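Local structure of second substrate binding domain of putative amino acid ABC transporter (Streptococcus pneumoniae, 4OEN) at residues N90-V95 against L173-S178. The protein probably binds an amino acid outside the cell and delivers it to the membrane-embedded part of an ABC importer. Sequence-based numbering, arbitrary orientation. Where two conformers were deposited one is given.
Sequences NTILGV and LKTPIS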
loop_
_atom_site.group_PDB
_atom_site.type_symbol
_atom_site.label_atom_id
_atom_site.label_comp_id
_atom_site.label_asym_id
_atom_site.label_seq_id
_atom_site.Cartn_x
_atom_site.Cartn_y
_atom_site.Cartn_z
ATOM N N ASN A 90 4.141 5.505 -1.719
ATOM C CA ASN A 90 4.490 6.893 -1.467
ATOM C C ASN A 90 3.791 7.414 -0.236
ATOM O O ASN A 90 2.752 6.894 0.156
ATOM C CB ASN A 90 4.086 7.800 -2.638
ATOM C CG ASN A 90 4.747 7.426 -3.947
ATOM O OD1 ASN A 90 5.946 7.201 -4.012
ATOM N ND2 ASN A 90 3.959 7.388 -5.009
ATOM N N THR A 91 4.373 8.459 0.360
ATOM C CA THR A 91 3.646 9.330 1.272
ATOM C C THR A 91 3.169 10.520 0.434
ATOM O O THR A 91 3.852 10.928 -0.494
ATOM C CB THR A 91 4.527 9.797 2.461
ATOM O OG1 THR A 91 3.773 10.703 3.261
ATOM C CG2 THR A 91 5.765 10.495 1.981
ATOM N N ILE A 92 1.990 11.047 0.743
ATOM C CA ILE A 92 1.403 12.091 -0.098
ATOM C C ILE A 92 0.547 13.025 0.737
ATOM O O ILE A 92 -0.019 12.635 1.758
ATOM C CB ILE A 92 0.578 11.448 -1.254
ATOM C CG1 ILE A 92 0.322 12.434 -2.387
ATOM C CG2 ILE A 92 -0.726 10.848 -0.752
ATOM C CD1 ILE A 92 -0.223 11.744 -3.636
ATOM N N LEU A 93 0.488 14.281 0.318
ATOM C CA LEU A 93 -0.352 15.264 0.989
ATOM C C LEU A 93 -1.828 15.105 0.600
ATOM O O LEU A 93 -2.155 14.898 -0.575
ATOM C CB LEU A 93 0.113 16.689 0.641
ATOM C CG LEU A 93 -0.420 17.776 1.577
ATOM C CD1 LEU A 93 0.406 17.842 2.859
ATOM C CD2 LEU A 93 -0.460 19.136 0.868
ATOM N N GLY A 94 -2.719 15.239 1.576
ATOM C CA GLY A 94 -4.157 15.230 1.316
ATOM C C GLY A 94 -4.791 16.519 1.807
ATOM O O GLY A 94 -4.428 17.003 2.877
ATOM N N VAL A 95 -5.700 17.095 1.017
ATOM C CA VAL A 95 -6.485 18.258 1.433
ATOM C C VAL A 95 -7.946 18.119 0.995
ATOM O O VAL A 95 -8.276 17.282 0.149
ATOM C CB VAL A 95 -5.904 19.586 0.856
ATOM C CG1 VAL A 95 -4.503 19.845 1.386
ATOM C CG2 VAL A 95 -5.914 19.570 -0.681
ATOM N N LEU A 173 -11.614 14.359 -1.050
ATOM C CA LEU A 173 -10.277 14.861 -0.773
ATOM C C LEU A 173 -9.512 14.911 -2.078
ATOM O O LEU A 173 -9.944 14.326 -3.071
ATOM C CB LEU A 173 -9.540 13.970 0.241
ATOM C CG LEU A 173 -10.272 13.827 1.573
ATOM C CD1 LEU A 173 -9.575 12.806 2.465
ATOM C CD2 LEU A 173 -10.342 15.166 2.257
ATOM N N LYS A 174 -8.382 15.604 -2.081
ATOM C CA LYS A 174 -7.557 15.658 -3.280
ATOM C C LYS A 174 -6.080 15.622 -2.915
ATOM O O LYS A 174 -5.706 15.841 -1.756
ATOM C CB LYS A 174 -7.899 16.902 -4.105
ATOM C CG LYS A 174 -7.620 18.197 -3.393
ATOM C CD LYS A 174 -8.023 19.360 -4.291
ATOM C CE LYS A 174 -7.686 20.698 -3.661
ATOM N NZ LYS A 174 -8.095 21.805 -4.588
ATOM N N THR A 175 -5.255 15.311 -3.906
ATOM C CA THR A 175 -3.820 15.160 -3.732
ATOM C C THR A 175 -3.124 16.059 -4.746
ATOM O O THR A 175 -2.808 15.635 -5.863
ATOM C CB THR A 175 -3.380 13.702 -3.910
ATOM O OG1 THR A 175 -3.906 13.203 -5.145
ATOM C CG2 THR A 175 -3.915 12.836 -2.764
ATOM N N PRO A 176 -2.901 17.321 -4.365
ATOM C CA PRO A 176 -2.402 18.324 -5.312
ATOM C C PRO A 176 -0.896 18.241 -5.599
ATOM O O PRO A 176 -0.420 18.922 -6.536
ATOM C CB PRO A 176 -2.746 19.639 -4.619
ATOM C CG PRO A 176 -2.703 19.310 -3.159
ATOM C CD PRO A 176 -3.239 17.910 -3.056
ATOM N N ILE A 177 -0.171 17.444 -4.812
ATOM C CA ILE A 177 1.279 17.299 -4.968
ATOM C C ILE A 177 1.679 15.838 -5.135
ATOM O O ILE A 177 1.220 14.978 -4.372
ATOM C CB ILE A 177 2.028 17.881 -3.754
ATOM C CG1 ILE A 177 1.536 19.299 -3.443
ATOM C CG2 ILE A 177 3.538 17.874 -4.002
ATOM C CD1 ILE A 177 1.888 19.751 -2.020
ATOM N N SER A 178 2.533 15.543 -6.117
ATOM C CA SER A 178 2.987 14.166 -6.300
ATOM C C SER A 178 3.617 13.637 -5.016
ATOM O O SER A 178 4.224 14.388 -4.253
ATOM C CB SER A 178 3.987 14.054 -7.452
ATOM O OG SER A 178 5.221 14.656 -7.113
HETATM O O HOH W 1 -0.817 15.705 -2.699
HETATM O O HOH W 2 2.573 14.955 -1.601
#
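Leu93 O accepts a short hydrogen bond from water 1, at 2.6 Å, and is approached by the CA-H of Thr175 and by Thr175 CG2 at 3.5 Å. The same water accepts from Ile177 N, while water 2 accepts from Leu93 N and donates to Ile177 O. Water thus replaces direct strand pairing where the backbone swings away after Thr175. Direct pairing is kept at the other end: Val95 and Lys174 form an antiparallel hydrogen-bonded pair, with Lys174 N to Val95 O at 2.8 Å and Val95 N to Lys174 O at 3.0 Å, the latter bond nearly straight (167° at the hydrogen). In this type II periplasmic binding protein fold, strand 87-96 pairs with strand 155-159 along one edge and, along the other, with 173-174 and then 180-190, residues 175-178 linking them. On the face bearing Val95 and Lys174, Val95 CG2 packs tightly on Lys174 CG at 3.5 Å; the lysine chain runs extended past this methyl, also touching it with CE, and NZ bonds to Ser99 O and Glu97 O. Pro176 CD meets the same methyl. With CG1 swung anti to its backbone N (chi1 -162°), Ile92 lays CG1 3.3 Å from Ile177 O and CD1 against Thr175 CB, Ile92 and Thr175 crossing at about a right angle. Leu93 CD2 meets Ile177 CD1 at 3.8 Å; Leu93 also touches Ile101 and Leu107, and Ile177 touches Tyr104.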